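Local coordinates for ESX secretion system protein EccC (Thermomonospora curvata, PDB 4NH0) that forms the cytoplasmic ATPase motor of a type VII secretion system that exports EsxA and EsxB, with weak intrinsic ATP hydrolysis, at residues 955-966 with 984-993; 498-506 with 515-523. All coordinates share one frame; numbering follows the deposited sequence.

Interaction 1. Residues 955-966 with 984-993. With MG (magnesium ion), chain E; ATP (adenosine-5'-triphosphate), chain F.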
loop_
_atom_site.group_PDB
_atom_site.type_symbol
_atom_site.label_atom_id
_atom_site.label_comp_id
_atom_site.label_asym_id
_atom_site.label_seq_id
_atom_site.Cartn_x
_atom_site.Cartn_y
_atom_site.Cartn_z
ATOM N N SER A 955 -10.615 13.347 46.790
ATOM C CA SER A 955 -11.482 14.253 47.538
ATOM C C SER A 955 -12.528 14.919 46.648
ATOM O O SER A 955 -13.665 15.128 47.067
ATOM C CB SER A 955 -10.650 15.325 48.244
ATOM O OG SER A 955 -9.678 14.741 49.094
ATOM N N ASN A 956 -12.136 15.250 45.423
ATOM C CA ASN A 956 -13.053 15.854 44.467
ATOM C C ASN A 956 -14.183 14.907 44.091
ATOM O O ASN A 956 -15.343 15.308 44.017
ATOM C CB ASN A 956 -12.305 16.288 43.207
ATOM C CG ASN A 956 -13.236 16.779 42.120
ATOM O OD1 ASN A 956 -13.630 17.944 42.106
ATOM N ND2 ASN A 956 -13.593 15.891 41.201
ATOM N N LEU A 957 -13.834 13.649 43.849
ATOM C CA LEU A 957 -14.818 12.632 43.506
ATOM C C LEU A 957 -15.777 12.402 44.665
ATOM O O LEU A 957 -16.960 12.141 44.464
ATOM C CB LEU A 957 -14.127 11.323 43.123
ATOM C CG LEU A 957 -15.038 10.122 42.878
ATOM C CD1 LEU A 957 -16.007 10.404 41.746
ATOM C CD2 LEU A 957 -14.215 8.882 42.586
ATOM N N LEU A 958 -15.257 12.510 45.882
ATOM C CA LEU A 958 -16.063 12.306 47.078
ATOM C C LEU A 958 -17.084 13.423 47.244
ATOM O O LEU A 958 -18.221 13.180 47.643
ATOM C CB LEU A 958 -15.172 12.213 48.317
ATOM C CG LEU A 958 -14.751 10.803 48.741
ATOM C CD1 LEU A 958 -15.947 10.034 49.253
ATOM C CD2 LEU A 958 -14.111 10.058 47.590
ATOM N N ARG A 959 -16.674 14.647 46.933
ATOM C CA ARG A 959 -17.578 15.786 46.993
ATOM C C ARG A 959 -18.597 15.723 45.860
ATOM O O ARG A 959 -19.743 16.137 46.022
ATOM C CB ARG A 959 -16.794 17.100 46.939
ATOM C CG ARG A 959 -16.071 17.429 48.237
ATOM C CD ARG A 959 -15.365 18.774 48.177
ATOM N NE ARG A 959 -14.023 18.673 47.610
ATOM C CZ ARG A 959 -13.670 19.167 46.429
ATOM N NH1 ARG A 959 -14.560 19.807 45.684
ATOM N NH2 ARG A 959 -12.426 19.027 45.995
ATOM N N LEU A 960 -18.173 15.190 44.719
ATOM C CA LEU A 960 -19.061 15.027 43.573
ATOM C C LEU A 960 -20.187 14.048 43.877
ATOM O O LEU A 960 -21.357 14.345 43.642
ATOM C CB LEU A 960 -18.278 14.550 42.349
ATOM C CG LEU A 960 -19.105 14.372 41.075
ATOM C CD1 LEU A 960 -19.631 15.712 40.596
ATOM C CD2 LEU A 960 -18.294 13.693 39.985
ATOM N N ILE A 961 -19.825 12.879 44.396
ATOM C CA ILE A 961 -20.802 11.852 44.740
ATOM C C ILE A 961 -21.735 12.340 45.841
ATOM O O ILE A 961 -22.942 12.110 45.790
ATOM C CB ILE A 961 -20.116 10.548 45.191
ATOM C CG1 ILE A 961 -19.260 9.976 44.061
ATOM C CG2 ILE A 961 -21.146 9.523 45.629
ATOM C CD1 ILE A 961 -18.626 8.647 44.391
ATOM N N THR A 962 -21.167 13.022 46.831
ATOM C CA THR A 962 -21.947 13.555 47.940
ATOM C C THR A 962 -22.997 14.537 47.436
ATOM O O THR A 962 -24.181 14.390 47.726
ATOM C CB THR A 962 -21.054 14.255 48.976
ATOM O OG1 THR A 962 -19.998 13.374 49.375
ATOM C CG2 THR A 962 -21.865 14.649 50.196
ATOM N N ALA A 963 -22.551 15.525 46.665
ATOM C CA ALA A 963 -23.440 16.539 46.108
ATOM C C ALA A 963 -24.556 15.913 45.279
ATOM O O ALA A 963 -25.658 16.454 45.196
ATOM C CB ALA A 963 -22.650 17.525 45.266
ATOM N N GLY A 964 -24.264 14.771 44.666
ATOM C CA GLY A 964 -25.260 14.041 43.907
ATOM C C GLY A 964 -26.342 13.474 44.803
ATOM O O GLY A 964 -27.505 13.400 44.414
ATOM N N ILE A 965 -25.955 13.073 46.009
ATOM C CA ILE A 965 -26.897 12.522 46.976
ATOM C C ILE A 965 -27.821 13.610 47.510
ATOM O O ILE A 965 -29.008 13.375 47.733
ATOM C CB ILE A 965 -26.163 11.844 48.151
ATOM C CG1 ILE A 965 -25.203 10.774 47.631
ATOM C CG2 ILE A 965 -27.153 11.233 49.127
ATOM C CD1 ILE A 965 -24.414 10.084 48.719
ATOM N N ILE A 966 -27.268 14.803 47.706
ATOM C CA ILE A 966 -28.042 15.952 48.167
ATOM C C ILE A 966 -29.172 16.282 47.192
ATOM O O ILE A 966 -30.317 16.481 47.598
ATOM C CB ILE A 966 -27.146 17.202 48.354
ATOM C CG1 ILE A 966 -26.522 17.217 49.751
ATOM C CG2 ILE A 966 -27.941 18.483 48.158
ATOM C CD1 ILE A 966 -25.340 16.303 49.910
ATOM N N SER A 984 -11.411 18.050 54.027
ATOM C CA SER A 984 -11.463 18.392 52.612
ATOM C C SER A 984 -12.907 18.479 52.138
ATOM O O SER A 984 -13.179 18.906 51.017
ATOM C CB SER A 984 -10.710 17.351 51.782
ATOM O OG SER A 984 -9.309 17.456 51.958
ATOM N N LEU A 985 -13.827 18.063 53.000
ATOM C CA LEU A 985 -15.220 17.882 52.608
ATOM C C LEU A 985 -16.160 18.883 53.274
ATOM O O LEU A 985 -17.356 18.623 53.401
ATOM C CB LEU A 985 -15.675 16.456 52.935
ATOM C CG LEU A 985 -15.415 15.314 51.945
ATOM C CD1 LEU A 985 -14.007 15.340 51.374
ATOM C CD2 LEU A 985 -15.672 13.983 52.625
ATOM N N LEU A 986 -15.622 20.022 53.696
ATOM C CA LEU A 986 -16.435 21.056 54.334
ATOM C C LEU A 986 -17.483 21.606 53.378
ATOM O O LEU A 986 -18.577 21.988 53.791
ATOM C CB LEU A 986 -15.561 22.203 54.845
ATOM C CG LEU A 986 -14.692 21.979 56.083
ATOM C CD1 LEU A 986 -15.461 21.228 57.159
ATOM C CD2 LEU A 986 -13.413 21.258 55.721
ATOM N N ASP A 987 -17.137 21.637 52.096
ATOM C CA ASP A 987 -17.982 22.243 51.076
ATOM C C ASP A 987 -19.321 21.526 50.913
ATOM O O ASP A 987 -20.278 22.102 50.399
ATOM C CB ASP A 987 -17.240 22.269 49.737
ATOM C CG ASP A 987 -17.951 23.102 48.690
ATOM O OD1 ASP A 987 -18.805 22.548 47.968
ATOM O OD2 ASP A 987 -17.652 24.310 48.588
ATOM N N VAL A 988 -19.392 20.276 51.361
ATOM C CA VAL A 988 -20.594 19.470 51.166
ATOM C C VAL A 988 -21.204 18.971 52.474
ATOM O O VAL A 988 -22.147 18.182 52.460
ATOM C CB VAL A 988 -20.306 18.251 50.273
ATOM C CG1 VAL A 988 -19.793 18.698 48.916
ATOM C CG2 VAL A 988 -19.304 17.331 50.945
ATOM N N ALA A 989 -20.673 19.434 53.601
ATOM C CA ALA A 989 -21.131 18.958 54.901
ATOM C C ALA A 989 -21.994 19.990 55.620
ATOM O O ALA A 989 -22.186 19.910 56.833
ATOM C CB ALA A 989 -19.942 18.576 55.767
ATOM N N THR A 990 -22.520 20.950 54.868
ATOM C CA THR A 990 -23.272 22.054 55.454
ATOM C C THR A 990 -24.783 21.852 55.380
ATOM O O THR A 990 -25.542 22.571 56.028
ATOM C CB THR A 990 -22.923 23.385 54.768
ATOM O OG1 THR A 990 -23.217 23.292 53.369
ATOM C CG2 THR A 990 -21.448 23.704 54.946
ATOM N N THR A 991 -25.214 20.871 54.596
ATOM C CA THR A 991 -26.638 20.634 54.379
ATOM C C THR A 991 -27.333 20.087 55.622
ATOM O O THR A 991 -26.696 19.843 56.645
ATOM C CB THR A 991 -26.871 19.657 53.217
ATOM O OG1 THR A 991 -26.358 18.366 53.565
ATOM C CG2 THR A 991 -26.175 20.152 51.961
ATOM N N GLU A 992 -28.644 19.897 55.522
ATOM C CA GLU A 992 -29.433 19.374 56.630
ATOM C C GLU A 992 -29.225 17.869 56.771
ATOM O O GLU A 992 -29.444 17.298 57.840
ATOM C CB GLU A 992 -30.916 19.697 56.428
ATOM C CG GLU A 992 -31.820 19.267 57.575
ATOM C CD GLU A 992 -33.269 19.649 57.352
ATOM O OE1 GLU A 992 -33.526 20.589 56.571
ATOM O OE2 GLU A 992 -34.154 19.005 57.954
ATOM N N HIS A 993 -28.791 17.233 55.685
ATOM C CA HIS A 993 -28.500 15.802 55.695
ATOM C C HIS A 993 -27.395 15.483 56.695
ATOM O O HIS A 993 -27.345 14.388 57.252
ATOM C CB HIS A 993 -28.091 15.322 54.301
ATOM C CG HIS A 993 -29.016 15.762 53.210
ATOM N ND1 HIS A 993 -28.888 16.976 52.572
ATOM C CD2 HIS A 993 -30.076 15.146 52.638
ATOM C CE1 HIS A 993 -29.833 17.092 51.656
ATOM N NE2 HIS A 993 -30.568 15.995 51.676
HETATM MG MG MG E . -7.521 14.196 49.285
HETATM P PG ATP F . -4.728 14.617 48.340
HETATM O O1G ATP F . -5.095 16.066 48.542
HETATM O O2G ATP F . -3.245 14.345 48.291
HETATM O O3G ATP F . -5.511 13.663 49.206
HETATM P PB ATP F . -6.783 14.475 46.460
HETATM O O1B ATP F . -7.505 15.161 47.592
HETATM O O2B ATP F . -7.284 13.153 45.948
HETATM O O3B ATP F . -5.235 14.289 46.849
HETATM P PA ATP F . -7.946 16.498 44.960
HETATM O O1A ATP F . -9.181 15.706 44.615
HETATM O O2A ATP F . -7.983 17.456 46.124
HETATM O O3A ATP F . -6.742 15.461 45.194
HETATM O "O5'" ATP F . -7.469 17.290 43.647
HETATM C "C5'" ATP F . -6.123 17.734 43.513
HETATM C "C4'" ATP F . -5.991 18.424 42.164
HETATM O "O4'" ATP F . -6.483 17.553 41.146
HETATM C "C3'" ATP F . -6.819 19.695 42.118
HETATM O "O3'" ATP F . -5.960 20.828 41.962
HETATM C "C2'" ATP F . -7.725 19.565 40.912
HETATM O "O2'" ATP F . -7.483 20.644 40.006
HETATM C "C1'" ATP F . -7.361 18.244 40.256
HETATM N N9 ATP F . -8.583 17.431 40.032
HETATM C C8 ATP F . -9.328 16.857 40.995
HETATM N N7 ATP F . -10.378 16.182 40.464
HETATM C C5 ATP F . -10.314 16.320 39.129
HETATM C C6 ATP F . -11.113 15.859 37.971
HETATM N N6 ATP F . -12.219 15.097 38.142
HETATM N N1 ATP F . -10.702 16.226 36.738
HETATM C C2 ATP F . -9.606 16.983 36.557
HETATM N N3 ATP F . -8.836 17.435 37.561
HETATM C C4 ATP F . -9.132 17.145 38.850
HETATM O O HOH W 1 -8.859 12.788 49.768
HETATM O O HOH W 2 -8.027 15.993 50.047
#
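Val988 rests on the helical segment 955-966 through both methyl groups, bridging two residues about one helical turn apart. Val988 CG1 lies 3.9 Å from Arg959 CB, the two side chains crossing at about a right angle, while Val988 CG2 lies 3.8 Å from Thr962 CG2. With CG1 anti to the carbonyl carbon (chi1 -59°), CG2 falls between backbone N and carbonyl carbon, which turns it onto the threonine. At the far end of the helical segment Ile966 CG1 and Thr991 CG2 meet tip to tip at 3.7 Å, and the His993 ring crosses the same isoleucine. Leu985 joins this apolar layer more loosely and continues onto Phe978 and Val1043 of the sheet.

Polar groups are paired mainly beside this layer. Thr962 OG1 donates to Leu958 O, so its methyl is the branch presented to Val988. Thr991 OG1 and His993 ND1 share a hydrogen bond of 3.1 Å, and His993 NE2 is bonded to Tyr969 O, fixing the ring at both nitrogens. Arg959, bent at chi3 (-86°), swings its guanidinium back so that Asn956 CA lies over one guanidinium face, toward its rim; Arg959 NE approaches Ser984 O obliquely at 3.5 Å. Arg1145 makes a salt bridge with Asp987.

Metal and nucleotide contacts occupy the start of the helical segment. Ser955 OG binds the magnesium ion at 2.2 Å, alongside ATP O3G, ATP O1B and two waters, and is also hydrogen-bonded to Asp1045. Ser984 CB packs 3.9 Å from Ser955 OG, bringing the loop beside the metal site. Asn956 N donates to ATP O1A at 3.1 Å, Ser955 N makes a weak bond to ATP O2B, and the Asn956 side chain is anchored to Ala1143 and Arg1145. A serine on the magnesium and helix-start amides on phosphate oxygens are characteristic of the Walker A P-loop, here in the third FtsK domain.

Interaction 2. Residues 498-506 with 515-523; sequences ELPPSPGNG and LVRFKAAYV
Arg517 spreads its guanidinium against three residues of 498-506. Arg517 NH2 donates to Asn505 OD1 at 3.1 Å; the oxygen lies near the guanidinium plane, yet the donor sits above the amide plane, 61° out of it, and the two flat groups are almost perpendicular. Leu499 CD2 covers one guanidinium face of Arg517, 3.6 Å above its centre, and Pro500 CD approaches NH2. The side chain spans this distance because it is extended from CG to NE. A leucine in its place would probably leave Asn505 OD1 without this donor and Leu499 without the flat surface on which it rests. Lys519 NZ donates to Pro503 O at 3.2 Å, in the carbonyl plane and on a lone pair, the chain bending at chi4 (-38°) to reach it.

Beneath these side chains runs the antiparallel beta hairpin of strands 505-510 and 518-520. Gly506 and Phe518 form a hydrogen-bonded pair, with Phe518 N to Gly506 O at 2.9 Å and a weak return bond, while Asn505 and Lys519 form the adjoining non-hydrogen-bonded pair. Just beyond the paired strand residues, Ala520 N donates to Gly504 O at 2.9 Å. Gly504 has a positive phi (117°).

Further out, Asn505 ND2 makes a weak bond to Ser502 O, which may help to orient the amide that receives Arg517. Tyr507 touches both Leu499 and Arg517, and Phe518 packs on Leu291.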
loop_
_atom_site.group_PDB
_atom_site.type_symbol
_atom_site.label_atom_id
_atom_site.label_comp_id
_atom_site.label_asym_id
_atom_site.label_seq_id
_atom_site.Cartn_x
_atom_site.Cartn_y
_atom_site.Cartn_z
ATOM N N GLU A 498 41.155 -20.646 -40.532
ATOM C CA GLU A 498 42.409 -20.287 -41.182
ATOM C C GLU A 498 42.382 -18.880 -41.768
ATOM O O GLU A 498 43.330 -18.459 -42.431
ATOM C CB GLU A 498 42.729 -21.300 -42.280
ATOM C CG GLU A 498 42.373 -22.728 -41.909
ATOM C CD GLU A 498 42.181 -23.614 -43.121
ATOM O OE1 GLU A 498 42.339 -23.114 -44.255
ATOM O OE2 GLU A 498 41.865 -24.808 -42.941
ATOM N N LEU A 499 41.294 -18.157 -41.527
ATOM C CA LEU A 499 41.169 -16.788 -42.009
ATOM C C LEU A 499 42.169 -15.872 -41.316
ATOM O O LEU A 499 42.448 -16.042 -40.131
ATOM C CB LEU A 499 39.743 -16.276 -41.801
ATOM C CG LEU A 499 38.718 -16.802 -42.804
ATOM C CD1 LEU A 499 37.315 -16.369 -42.421
ATOM C CD2 LEU A 499 39.069 -16.317 -44.201
ATOM N N PRO A 500 42.719 -14.900 -42.062
ATOM C CA PRO A 500 43.706 -13.950 -41.538
ATOM C C PRO A 500 43.218 -13.222 -40.289
ATOM O O PRO A 500 42.025 -12.945 -40.174
ATOM C CB PRO A 500 43.893 -12.967 -42.698
ATOM C CG PRO A 500 43.562 -13.759 -43.910
ATOM C CD PRO A 500 42.453 -14.681 -43.495
ATOM N N PRO A 501 44.137 -12.923 -39.358
ATOM C CA PRO A 501 43.824 -12.208 -38.116
ATOM C C PRO A 501 43.218 -10.833 -38.376
ATOM O O PRO A 501 42.517 -10.298 -37.518
ATOM C CB PRO A 501 45.188 -12.081 -37.431
ATOM C CG PRO A 501 45.998 -13.194 -37.995
ATOM C CD PRO A 501 45.552 -13.324 -39.419
ATOM N N SER A 502 43.496 -10.274 -39.548
ATOM C CA SER A 502 42.918 -8.998 -39.949
ATOM C C SER A 502 41.400 -9.105 -40.032
ATOM O O SER A 502 40.871 -10.054 -40.612
ATOM C CB SER A 502 43.493 -8.545 -41.293
ATOM O OG SER A 502 42.926 -7.313 -41.700
ATOM N N PRO A 503 40.693 -8.130 -39.444
ATOM C CA PRO A 503 39.228 -8.138 -39.402
ATOM C C PRO A 503 38.602 -7.845 -40.760
ATOM O O PRO A 503 39.192 -7.128 -41.567
ATOM C CB PRO A 503 38.907 -7.025 -38.403
ATOM C CG PRO A 503 40.048 -6.082 -38.532
ATOM C CD PRO A 503 41.257 -6.938 -38.788
ATOM N N GLY A 504 37.419 -8.399 -41.005
ATOM C CA GLY A 504 36.700 -8.137 -42.238
ATOM C C GLY A 504 36.498 -9.366 -43.102
ATOM O O GLY A 504 35.510 -9.464 -43.829
ATOM N N ASN A 505 37.435 -10.305 -43.029
ATOM C CA ASN A 505 37.366 -11.508 -43.848
ATOM C C ASN A 505 36.362 -12.517 -43.305
ATOM O O ASN A 505 36.203 -12.655 -42.092
ATOM C CB ASN A 505 38.748 -12.152 -43.957
ATOM C CG ASN A 505 39.753 -11.259 -44.658
ATOM O OD1 ASN A 505 39.939 -11.347 -45.871
ATOM N ND2 ASN A 505 40.405 -10.391 -43.895
ATOM N N GLY A 506 35.685 -13.218 -44.208
ATOM C CA GLY A 506 34.702 -14.211 -43.821
ATOM C C GLY A 506 34.144 -14.971 -45.008
ATOM O O GLY A 506 34.461 -14.664 -46.156
ATOM N N LEU A 515 30.854 -21.959 -50.991
ATOM C CA LEU A 515 31.244 -20.853 -50.128
ATOM C C LEU A 515 31.701 -19.676 -50.969
ATOM O O LEU A 515 32.199 -19.852 -52.081
ATOM C CB LEU A 515 32.366 -21.257 -49.166
ATOM C CG LEU A 515 32.069 -22.211 -48.011
ATOM C CD1 LEU A 515 32.305 -23.657 -48.421
ATOM C CD2 LEU A 515 32.898 -21.847 -46.789
ATOM N N VAL A 516 31.524 -18.473 -50.440
ATOM C CA VAL A 516 32.021 -17.278 -51.099
ATOM C C VAL A 516 32.790 -16.431 -50.098
ATOM O O VAL A 516 32.192 -15.721 -49.291
ATOM C CB VAL A 516 30.883 -16.440 -51.715
ATOM C CG1 VAL A 516 31.448 -15.208 -52.401
ATOM C CG2 VAL A 516 30.076 -17.272 -52.697
ATOM N N ARG A 517 34.115 -16.519 -50.135
ATOM C CA ARG A 517 34.931 -15.687 -49.266
ATOM C C ARG A 517 34.811 -14.236 -49.693
ATOM O O ARG A 517 34.895 -13.920 -50.880
ATOM C CB ARG A 517 36.399 -16.117 -49.280
ATOM C CG ARG A 517 37.306 -15.126 -48.562
ATOM C CD ARG A 517 38.671 -15.698 -48.233
ATOM N NE ARG A 517 39.533 -14.681 -47.637
ATOM C CZ ARG A 517 40.761 -14.910 -47.184
ATOM N NH1 ARG A 517 41.279 -16.128 -47.253
ATOM N NH2 ARG A 517 41.469 -13.920 -46.658
ATOM N N PHE A 518 34.608 -13.359 -48.720
ATOM C CA PHE A 518 34.457 -11.943 -48.998
ATOM C C PHE A 518 35.240 -11.107 -48.007
ATOM O O PHE A 518 35.924 -11.636 -47.131
ATOM C CB PHE A 518 32.984 -11.540 -48.957
ATOM C CG PHE A 518 32.368 -11.634 -47.587
ATOM C CD1 PHE A 518 32.272 -10.515 -46.777
ATOM C CD2 PHE A 518 31.887 -12.841 -47.113
ATOM C CE1 PHE A 518 31.708 -10.601 -45.521
ATOM C CE2 PHE A 518 31.321 -12.932 -45.858
ATOM C CZ PHE A 518 31.231 -11.810 -45.061
ATOM N N LYS A 519 35.127 -9.794 -48.149
ATOM C CA LYS A 519 35.691 -8.885 -47.170
ATOM C C LYS A 519 34.724 -7.739 -46.915
ATOM O O LYS A 519 34.422 -6.956 -47.815
ATOM C CB LYS A 519 37.044 -8.358 -47.631
ATOM C CG LYS A 519 37.856 -7.849 -46.478
ATOM C CD LYS A 519 39.281 -7.542 -46.844
ATOM C CE LYS A 519 40.022 -7.171 -45.584
ATOM N NZ LYS A 519 39.133 -6.379 -44.694
ATOM N N ALA A 520 34.240 -7.651 -45.682
ATOM C CA ALA A 520 33.192 -6.702 -45.330
ATOM C C ALA A 520 33.632 -5.252 -45.487
ATOM O O ALA A 520 34.798 -4.916 -45.284
ATOM C CB ALA A 520 32.721 -6.951 -43.907
ATOM N N ALA A 521 32.684 -4.399 -45.856
ATOM C CA ALA A 521 32.923 -2.965 -45.926
ATOM C C ALA A 521 32.838 -2.367 -44.531
ATOM O O ALA A 521 32.373 -3.021 -43.599
ATOM C CB ALA A 521 31.923 -2.301 -46.857
ATOM N N TYR A 522 33.286 -1.125 -44.383
ATOM C CA TYR A 522 33.239 -0.464 -43.085
ATOM C C TYR A 522 32.393 0.801 -43.133
ATOM O O TYR A 522 32.162 1.366 -44.201
ATOM C CB TYR A 522 34.651 -0.138 -42.592
ATOM C CG TYR A 522 35.416 0.837 -43.461
ATOM C CD1 TYR A 522 35.353 2.205 -43.226
ATOM C CD2 TYR A 522 36.212 0.389 -44.507
ATOM C CE1 TYR A 522 36.052 3.098 -44.012
ATOM C CE2 TYR A 522 36.916 1.276 -45.300
ATOM C CZ TYR A 522 36.833 2.629 -45.047
ATOM O OH TYR A 522 37.532 3.516 -45.833
ATOM N N VAL A 523 31.932 1.237 -41.966
ATOM C CA VAL A 523 31.117 2.440 -41.854
ATOM C C VAL A 523 31.615 3.328 -40.720
ATOM O O VAL A 523 31.116 4.434 -40.519
ATOM C CB VAL A 523 29.634 2.098 -41.609
ATOM C CG1 VAL A 523 29.027 1.448 -42.840
ATOM C CG2 VAL A 523 29.492 1.194 -40.397
#

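In the fold
Interactions 1 and 2 belong to different ATPase domains, lie on opposite sides of the chain's centre and are 113 Å apart between centres, about 93 Å between nearest atoms, so neither touches the other. Interaction 1 carries Ser955 and Asn956 of the third ATP site. Interaction 2 borders the predicted first site: the Pro503 side chain comes within about 4 Å of Gly316. Strand order offers a link: hairpin 505-510/518-520 corresponds in position to 1127-1132/1136-1144 of the third domain, whose second strand includes Thr1142 and Ala1143 at the bound ATP. The Arg959 side chain of interaction 1 is about 11 Å from that of Ala1143.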